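Local coordinates for kappa-carrageenase (PDB 1DYP), which cuts kappa-carrageenan internally, hydrolysing beta-1,4 linkages between galactose 4-sulfate and 3,6-anhydrogalactose through its family 16 glycoside hydrolase catalytic domain, at residues A102-A107 / V141-K146; L184-R189 / W206-E211. The protein carries 1 engineered substitution. All coordinates share one frame; numbering follows the deposited sequence.

Contact 1: A102-A107 / V141-K146; sequences ARIKGA and VELTQK
Leu-143 does the apolar work here, and does it with a single methyl. Its CG stands anti to its own carbonyl carbon (chi1 -65°) and CD1 continues the chain outward, anti to CA (chi2 171°), so that this methyl is the one presented to the end of strand 98-105 and the residue after it. It meets the branch methyl of Ile-104, with CD1 4.4 Å from CG2, and the bare backbone of Gly-106, whose CA is likewise 4.4 Å from the Leu-143 CD1. These are loose van der Waals approaches. A beta carbon at Gly-106 would point at the same methyl, so the missing side chain lets the leucine face main chain at this point.

The polar link is made by one water further along both segments. It donates to Ala-107 O at 3.0 Å and to Thr-144 OG1 at 2.9 Å, tying a main-chain carbonyl just past the strand to a hydroxyl just past Glu-142. Thr-144 OG1 is also hydrogen-bonded to the carbonyl of Val-113, while Ser-114 OG bonds to Leu-143 O; strand 113-120 thus holds the second segment as well, and its Val-113 also touches Ala-107.

Glu-142, the proton donor, precedes Leu-143 directly. Its own side chain takes no part here and instead has a long, weak ion pair with Arg-234. Strand 98-105 pairs with 193-199 and 258-270, and 141-142 with 113-120, as expected for opposed layers of the family's jelly-roll sandwich. The chemistry, sparse methyl packing plus one water bridge, implies that the backbone beside the catalytic acid is backed by fold interior and bound water, with no direct polar bond between the segments.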
ATOM      1  N   ALA A 102       8.833  -7.348  -0.504  1.00  7.71           N
ATOM      2  CA  ALA A 102       8.256  -7.774   0.761  1.00  7.47           C
ATOM      3  C   ALA A 102       7.751  -9.196   0.571  1.00  7.64           C
ATOM      4  O   ALA A 102       7.214  -9.535  -0.484  1.00  7.50           O
ATOM      5  CB  ALA A 102       7.112  -6.852   1.173  1.00  7.70           C
ATOM      6  N   ARG A 103       7.963 -10.027   1.583  1.00  7.49           N
ATOM      7  CA  ARG A 103       7.519 -11.417   1.558  1.00  7.84           C
ATOM      8  C   ARG A 103       6.252 -11.383   2.391  1.00  7.67           C
ATOM      9  O   ARG A 103       6.301 -11.222   3.611  1.00  7.60           O
ATOM     10  CB  ARG A 103       8.580 -12.318   2.187  1.00  8.25           C
ATOM     11  CG  ARG A 103       8.250 -13.789   2.091  1.00  9.22           C
ATOM     12  CD  ARG A 103       9.505 -14.622   1.918  1.00 10.58           C
ATOM     13  NE  ARG A 103       9.173 -16.018   1.670  1.00 11.01           N
ATOM     14  CZ  ARG A 103       8.844 -16.891   2.618  1.00 11.47           C
ATOM     15  NH1 ARG A 103       8.809 -16.519   3.892  1.00 11.62           N
ATOM     16  NH2 ARG A 103       8.535 -18.135   2.287  1.00 12.39           N
ATOM     17  N   ILE A 104       5.116 -11.533   1.717  1.00  7.42           N
ATOM     18  CA  ILE A 104       3.815 -11.420   2.361  1.00  7.48           C
ATOM     19  C   ILE A 104       2.874 -12.604   2.214  1.00  7.64           C
ATOM     20  O   ILE A 104       2.870 -13.297   1.202  1.00  7.50           O
ATOM     21  CB  ILE A 104       3.080 -10.175   1.797  1.00  7.44           C
ATOM     22  CG1 ILE A 104       3.898  -8.916   2.086  1.00  7.38           C
ATOM     23  CG2 ILE A 104       1.672 -10.076   2.370  1.00  7.68           C
ATOM     24  CD1 ILE A 104       3.433  -7.697   1.317  1.00  7.38           C
ATOM     25  N   LYS A 105       2.069 -12.806   3.251  1.00  8.19           N
ATOM     26  CA  LYS A 105       1.047 -13.840   3.273  1.00  8.63           C
ATOM     27  C   LYS A 105      -0.236 -13.047   3.489  1.00  8.56           C
ATOM     28  O   LYS A 105      -0.334 -12.264   4.432  1.00  8.23           O
ATOM     29  CB  LYS A 105       1.282 -14.793   4.437  1.00  9.40           C
ATOM     30  CG  LYS A 105       0.262 -15.903   4.573  1.00 10.74           C
ATOM     31  CD  LYS A 105       0.722 -16.789   5.712  1.00 12.02           C
ATOM     32  CE  LYS A 105      -0.204 -17.928   5.996  1.00 13.35           C
ATOM     33  NZ  LYS A 105       0.404 -18.730   7.094  1.00 13.80           N
ATOM     34  N   GLY A 106      -1.207 -13.228   2.600  1.00  8.67           N
ATOM     35  CA  GLY A 106      -2.454 -12.497   2.722  1.00  8.82           C
ATOM     36  C   GLY A 106      -3.320 -12.948   3.880  1.00  8.87           C
ATOM     37  O   GLY A 106      -3.066 -13.985   4.496  1.00  8.92           O
ATOM     38  N   ALA A 107      -4.341 -12.154   4.189  1.00  8.96           N
ATOM     39  CA  ALA A 107      -5.272 -12.481   5.267  1.00  9.07           C
ATOM     40  C   ALA A 107      -6.160 -13.618   4.769  1.00  9.20           C
ATOM     41  O   ALA A 107      -6.475 -13.686   3.584  1.00  9.28           O
ATOM     42  CB  ALA A 107      -6.117 -11.261   5.620  1.00  9.17           C
ATOM     43  N   VAL A 141       1.863  -3.943  -4.420  1.00  6.26           N
ATOM     44  CA  VAL A 141       0.802  -4.923  -4.557  1.00  6.16           C
ATOM     45  C   VAL A 141      -0.348  -4.605  -3.618  1.00  6.40           C
ATOM     46  O   VAL A 141      -0.153  -4.090  -2.518  1.00  6.08           O
ATOM     47  CB  VAL A 141       1.277  -6.379  -4.270  1.00  6.18           C
ATOM     48  CG1 VAL A 141       1.669  -6.539  -2.804  1.00  6.29           C
ATOM     49  CG2 VAL A 141       0.162  -7.355  -4.624  1.00  6.24           C
ATOM     50  N   GLU A 142      -1.552  -4.876  -4.100  1.00  6.51           N
ATOM     51  CA  GLU A 142      -2.764  -4.726  -3.319  1.00  7.19           C
ATOM     52  C   GLU A 142      -3.447  -6.052  -3.578  1.00  6.95           C
ATOM     53  O   GLU A 142      -3.851  -6.352  -4.700  1.00  7.23           O
ATOM     54  CB  GLU A 142      -3.603  -3.553  -3.810  1.00  7.91           C
ATOM     55  CG  GLU A 142      -3.153  -2.240  -3.203  1.00  8.86           C
ATOM     56  CD  GLU A 142      -3.859  -1.057  -3.805  1.00  9.33           C
ATOM     57  OE1 GLU A 142      -3.560  -0.725  -4.970  1.00 10.16           O
ATOM     58  OE2 GLU A 142      -4.716  -0.464  -3.120  1.00 10.08           O
ATOM     59  N   LEU A 143      -3.531  -6.864  -2.534  1.00  6.86           N
ATOM     60  CA  LEU A 143      -4.129  -8.180  -2.645  1.00  6.76           C
ATOM     61  C   LEU A 143      -5.601  -8.221  -2.296  1.00  6.87           C
ATOM     62  O   LEU A 143      -6.129  -7.344  -1.610  1.00  6.70           O
ATOM     63  CB  LEU A 143      -3.393  -9.162  -1.728  1.00  6.90           C
ATOM     64  CG  LEU A 143      -1.928  -9.460  -2.041  1.00  6.62           C
ATOM     65  CD1 LEU A 143      -1.316 -10.272  -0.905  1.00  6.88           C
ATOM     66  CD2 LEU A 143      -1.836 -10.218  -3.356  1.00  6.93           C
ATOM     67  N   THR A 144      -6.247  -9.262  -2.799  1.00  6.68           N
ATOM     68  CA  THR A 144      -7.641  -9.550  -2.528  1.00  6.77           C
ATOM     69  C   THR A 144      -8.619  -8.378  -2.435  1.00  6.97           C
ATOM     70  O   THR A 144      -9.381  -8.282  -1.477  1.00  7.02           O
ATOM     71  CB  THR A 144      -7.737 -10.402  -1.230  1.00  6.62           C
ATOM     72  OG1 THR A 144      -7.150  -9.691  -0.127  1.00  6.49           O
ATOM     73  CG2 THR A 144      -6.977 -11.711  -1.412  1.00  7.26           C
ATOM     74  N   GLN A 145      -8.607  -7.492  -3.427  1.00  7.09           N
ATOM     75  CA  GLN A 145      -9.550  -6.380  -3.417  1.00  7.59           C
ATOM     76  C   GLN A 145     -10.427  -6.399  -4.665  1.00  8.01           C
ATOM     77  O   GLN A 145     -11.163  -5.453  -4.935  1.00  8.07           O
ATOM     78  CB  GLN A 145      -8.827  -5.033  -3.295  1.00  7.81           C
ATOM     79  CG  GLN A 145      -7.982  -4.634  -4.489  1.00  7.71           C
ATOM     80  CD  GLN A 145      -7.531  -3.184  -4.412  1.00  7.90           C
ATOM     81  OE1 GLN A 145      -7.872  -2.462  -3.470  1.00  8.10           O
ATOM     82  NE2 GLN A 145      -6.767  -2.747  -5.408  1.00  7.64           N
ATOM     83  N   LYS A 146     -10.343  -7.487  -5.429  1.00  8.41           N
ATOM     84  CA  LYS A 146     -11.153  -7.636  -6.634  1.00  9.22           C
ATOM     85  C   LYS A 146     -12.151  -8.780  -6.434  1.00  9.44           C
ATOM     86  O   LYS A 146     -12.231  -9.353  -5.346  1.00  9.64           O
ATOM     87  CB  LYS A 146     -10.263  -7.893  -7.853  1.00  9.37           C
ATOM     88  CG  LYS A 146      -9.439  -6.681  -8.311  1.00 10.07           C
ATOM     89  CD  LYS A 146     -10.324  -5.582  -8.897  1.00 10.27           C
ATOM     90  CE  LYS A 146      -9.500  -4.462  -9.536  1.00 11.25           C
ATOM     91  NZ  LYS A 146      -8.810  -3.607  -8.539  1.00 11.54           N
TER
HETATM   92  O   HOH W   1      -5.828 -11.336   1.845  1.00  7.76           O

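Contact 2: L184-R189 / W206-E211; sequences LPFDPR and WYVDGE
A carboxylate oxygen pressed against a phenyl ring is the odd feature: Asp-209 OD2 lies 3.2 Å from Phe-186 CE2, approaching obliquely, with the ring and carboxylate planes 36° apart. The oxygen is not left to the ring alone, since OD2 is hydrogen-bonded to His-193 ND1 and OD1 to the backbone N of Thr-194; the His-193 ring also stacks with Phe-186. Phe-186 CG sits in the crowded position between its backbone N and carbonyl carbon (chi1 55°), which turns the ring toward the hairpin. Val-208 CG1 then reaches the ring edge, near its plane, at 3.7 Å from CZ, and the same methyl meets Leu-184 CD2 at 3.8 Å. An alanine in place of Phe-186 would probably open a gap beside Val-208 and leave Asp-209 and His-193 without the ring they share.

Further along the loop, Asp-187 OD1 accepts from Arg-189 N in an Asx turn, at 2.8 Å. Arg-189 also grips that carboxylate side-on, NE to OD1 and NH2 to OD2, both through syn lone pairs.

Asp-209 and Gly-210 form the corner of the type I' turn joining strands 203-208 and 211-217, so the loop between strands 181-183 and 193-199 packs against a hairpin tip. Tyr-195 of strand 193-199 and His-154 of strand 151-162 also pack on Val-208.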
ATOM      1  N   LEU A 184      -2.893 -14.147 -10.215  1.00  9.01           N
ATOM      2  CA  LEU A 184      -1.871 -14.907  -9.508  1.00  8.87           C
ATOM      3  C   LEU A 184      -1.965 -16.400  -9.794  1.00  8.96           C
ATOM      4  O   LEU A 184      -3.057 -16.953  -9.918  1.00  9.00           O
ATOM      5  CB  LEU A 184      -2.001 -14.680  -8.000  1.00  8.61           C
ATOM      6  CG  LEU A 184      -1.835 -13.246  -7.487  1.00  8.27           C
ATOM      7  CD1 LEU A 184      -2.353 -13.142  -6.055  1.00  8.06           C
ATOM      8  CD2 LEU A 184      -0.372 -12.846  -7.562  1.00  8.11           C
ATOM      9  N   PRO A 185      -0.811 -17.071  -9.918  1.00  9.23           N
ATOM     10  CA  PRO A 185      -0.807 -18.511 -10.184  1.00  9.27           C
ATOM     11  C   PRO A 185      -0.893 -19.299  -8.878  1.00  9.34           C
ATOM     12  O   PRO A 185      -0.541 -20.478  -8.819  1.00  9.79           O
ATOM     13  CB  PRO A 185       0.521 -18.716 -10.905  1.00  9.16           C
ATOM     14  CG  PRO A 185       1.410 -17.732 -10.227  1.00  9.40           C
ATOM     15  CD  PRO A 185       0.528 -16.493 -10.140  1.00  9.31           C
ATOM     16  N   PHE A 186      -1.383 -18.633  -7.836  1.00  8.91           N
ATOM     17  CA  PHE A 186      -1.514 -19.237  -6.515  1.00  8.94           C
ATOM     18  C   PHE A 186      -2.489 -18.418  -5.678  1.00  8.73           C
ATOM     19  O   PHE A 186      -2.862 -17.305  -6.056  1.00  8.72           O
ATOM     20  CB  PHE A 186      -0.145 -19.265  -5.825  1.00  8.88           C
ATOM     21  CG  PHE A 186       0.519 -17.911  -5.732  1.00  9.19           C
ATOM     22  CD1 PHE A 186       0.126 -16.992  -4.763  1.00  9.14           C
ATOM     23  CD2 PHE A 186       1.520 -17.546  -6.631  1.00  9.23           C
ATOM     24  CE1 PHE A 186       0.719 -15.730  -4.689  1.00  9.15           C
ATOM     25  CE2 PHE A 186       2.118 -16.286  -6.565  1.00  9.49           C
ATOM     26  CZ  PHE A 186       1.717 -15.376  -5.591  1.00  9.33           C
ATOM     27  N   ASP A 187      -2.912 -18.980  -4.550  1.00  8.70           N
ATOM     28  CA  ASP A 187      -3.808 -18.273  -3.641  1.00  8.61           C
ATOM     29  C   ASP A 187      -2.857 -17.472  -2.758  1.00  8.33           C
ATOM     30  O   ASP A 187      -2.041 -18.043  -2.040  1.00  8.33           O
ATOM     31  CB  ASP A 187      -4.596 -19.269  -2.787  1.00  9.17           C
ATOM     32  CG  ASP A 187      -5.659 -18.596  -1.949  1.00  9.53           C
ATOM     33  OD1 ASP A 187      -5.378 -17.521  -1.382  1.00  9.18           O
ATOM     34  OD2 ASP A 187      -6.776 -19.147  -1.851  1.00 10.16           O
ATOM     35  N   PRO A 188      -2.944 -16.134  -2.797  1.00  7.93           N
ATOM     36  CA  PRO A 188      -2.044 -15.320  -1.973  1.00  7.91           C
ATOM     37  C   PRO A 188      -2.214 -15.473  -0.467  1.00  8.07           C
ATOM     38  O   PRO A 188      -1.417 -14.946   0.303  1.00  7.81           O
ATOM     39  CB  PRO A 188      -2.331 -13.902  -2.449  1.00  7.71           C
ATOM     40  CG  PRO A 188      -3.784 -13.958  -2.782  1.00  7.56           C
ATOM     41  CD  PRO A 188      -3.924 -15.289  -3.504  1.00  7.69           C
ATOM     42  N   ARG A 189      -3.247 -16.199  -0.052  1.00  8.24           N
ATOM     43  CA  ARG A 189      -3.501 -16.414   1.367  1.00  8.70           C
ATOM     44  C   ARG A 189      -2.768 -17.662   1.850  1.00  9.14           C
ATOM     45  O   ARG A 189      -2.733 -17.948   3.046  1.00  9.38           O
ATOM     46  CB  ARG A 189      -4.999 -16.582   1.609  1.00  8.39           C
ATOM     47  CG  ARG A 189      -5.826 -15.392   1.167  1.00  8.27           C
ATOM     48  CD  ARG A 189      -7.305 -15.697   1.276  1.00  8.23           C
ATOM     49  NE  ARG A 189      -7.696 -16.749   0.343  1.00  8.10           N
ATOM     50  CZ  ARG A 189      -8.930 -17.225   0.238  1.00  8.27           C
ATOM     51  NH1 ARG A 189      -9.892 -16.749   1.016  1.00  7.86           N
ATOM     52  NH2 ARG A 189      -9.205 -18.160  -0.661  1.00  8.27           N
ATOM     53  N   TRP A 206       7.020  -4.229 -11.824  1.00  6.62           N
ATOM     54  CA  TRP A 206       6.497  -5.013 -10.707  1.00  6.45           C
ATOM     55  C   TRP A 206       6.791  -6.500 -10.844  1.00  6.60           C
ATOM     56  O   TRP A 206       6.779  -7.048 -11.947  1.00  6.27           O
ATOM     57  CB  TRP A 206       4.985  -4.829 -10.598  1.00  6.40           C
ATOM     58  CG  TRP A 206       4.514  -3.482 -10.122  1.00  5.95           C
ATOM     59  CD1 TRP A 206       4.030  -3.184  -8.881  1.00  5.93           C
ATOM     60  CD2 TRP A 206       4.353  -2.291 -10.911  1.00  5.94           C
ATOM     61  NE1 TRP A 206       3.562  -1.893  -8.849  1.00  5.79           N
ATOM     62  CE2 TRP A 206       3.747  -1.320 -10.080  1.00  5.80           C
ATOM     63  CE3 TRP A 206       4.653  -1.950 -12.237  1.00  5.74           C
ATOM     64  CZ2 TRP A 206       3.431  -0.030 -10.532  1.00  5.92           C
ATOM     65  CZ3 TRP A 206       4.337  -0.660 -12.690  1.00  5.76           C
ATOM     66  CH2 TRP A 206       3.731   0.278 -11.836  1.00  5.82           C
ATOM     67  N   TYR A 207       7.021  -7.149  -9.707  1.00  6.80           N
ATOM     68  CA  TYR A 207       7.333  -8.573  -9.674  1.00  7.31           C
ATOM     69  C   TYR A 207       6.521  -9.332  -8.636  1.00  7.28           C
ATOM     70  O   TYR A 207       6.179  -8.798  -7.586  1.00  7.05           O
ATOM     71  CB  TYR A 207       8.808  -8.797  -9.334  1.00  7.80           C
ATOM     72  CG  TYR A 207       9.800  -8.114 -10.245  1.00  8.52           C
ATOM     73  CD1 TYR A 207      10.033  -6.743 -10.154  1.00  8.70           C
ATOM     74  CD2 TYR A 207      10.516  -8.846 -11.188  1.00  8.67           C
ATOM     75  CE1 TYR A 207      10.962  -6.116 -10.984  1.00  9.39           C
ATOM     76  CE2 TYR A 207      11.448  -8.229 -12.027  1.00  9.44           C
ATOM     77  CZ  TYR A 207      11.664  -6.866 -11.917  1.00  9.48           C
ATOM     78  OH  TYR A 207      12.588  -6.255 -12.734  1.00 10.46           O
ATOM     79  N   VAL A 208       6.225 -10.589  -8.945  1.00  7.40           N
ATOM     80  CA  VAL A 208       5.520 -11.477  -8.026  1.00  7.64           C
ATOM     81  C   VAL A 208       6.243 -12.814  -8.151  1.00  7.94           C
ATOM     82  O   VAL A 208       6.252 -13.427  -9.217  1.00  8.06           O
ATOM     83  CB  VAL A 208       4.036 -11.656  -8.389  1.00  7.54           C
ATOM     84  CG1 VAL A 208       3.399 -12.689  -7.460  1.00  7.82           C
ATOM     85  CG2 VAL A 208       3.301 -10.331  -8.246  1.00  7.40           C
ATOM     86  N   ASP A 209       6.862 -13.250  -7.060  1.00  8.26           N
ATOM     87  CA  ASP A 209       7.617 -14.497  -7.058  1.00  8.90           C
ATOM     88  C   ASP A 209       8.601 -14.555  -8.230  1.00  9.39           C
ATOM     89  O   ASP A 209       8.746 -15.586  -8.891  1.00  9.64           O
ATOM     90  CB  ASP A 209       6.675 -15.709  -7.084  1.00  8.96           C
ATOM     91  CG  ASP A 209       6.041 -15.991  -5.727  1.00  9.09           C
ATOM     92  OD1 ASP A 209       6.498 -15.418  -4.717  1.00  8.91           O
ATOM     93  OD2 ASP A 209       5.092 -16.801  -5.663  1.00  9.19           O
ATOM     94  N   GLY A 210       9.266 -13.430  -8.484  1.00  9.64           N
ATOM     95  CA  GLY A 210      10.261 -13.364  -9.541  1.00 10.28           C
ATOM     96  C   GLY A 210       9.781 -13.036 -10.940  1.00 10.57           C
ATOM     97  O   GLY A 210      10.583 -12.657 -11.792  1.00 11.06           O
ATOM     98  N   GLU A 211       8.484 -13.181 -11.186  1.00 10.49           N
ATOM     99  CA  GLU A 211       7.917 -12.902 -12.502  1.00 10.62           C
ATOM    100  C   GLU A 211       7.500 -11.447 -12.648  1.00 10.02           C
ATOM    101  O   GLU A 211       6.975 -10.854 -11.710  1.00  9.70           O
ATOM    102  CB  GLU A 211       6.705 -13.802 -12.741  1.00 11.74           C
ATOM    103  CG  GLU A 211       7.048 -15.277 -12.777  1.00 13.76           C
ATOM    104  CD  GLU A 211       7.926 -15.620 -13.960  1.00 14.47           C
ATOM    105  OE1 GLU A 211       7.443 -15.502 -15.102  1.00 15.85           O
ATOM    106  OE2 GLU A 211       9.100 -15.991 -13.748  1.00 16.00           O
TER

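Contact 1 is fully buried, near the middle of the fold; contact 2 lies further out and is only partly buried, its charged groups lying on loop and turn. Strand 193-199 serves both, pairing with 98-105 of contact 1 and with 203-208 of contact 2. The two also touch directly: Gly-106 N lies 2.9 Å from Pro-188 O, a probable hydrogen bond, and Leu-143 CD2 packs on Pro-188 CB at 3.8 Å. Chemistry follows depth. The inner contact relies on aliphatic groups and a bridging water, whereas the outer one mixes aromatic and aliphatic packing with carboxylates that have partners of their own.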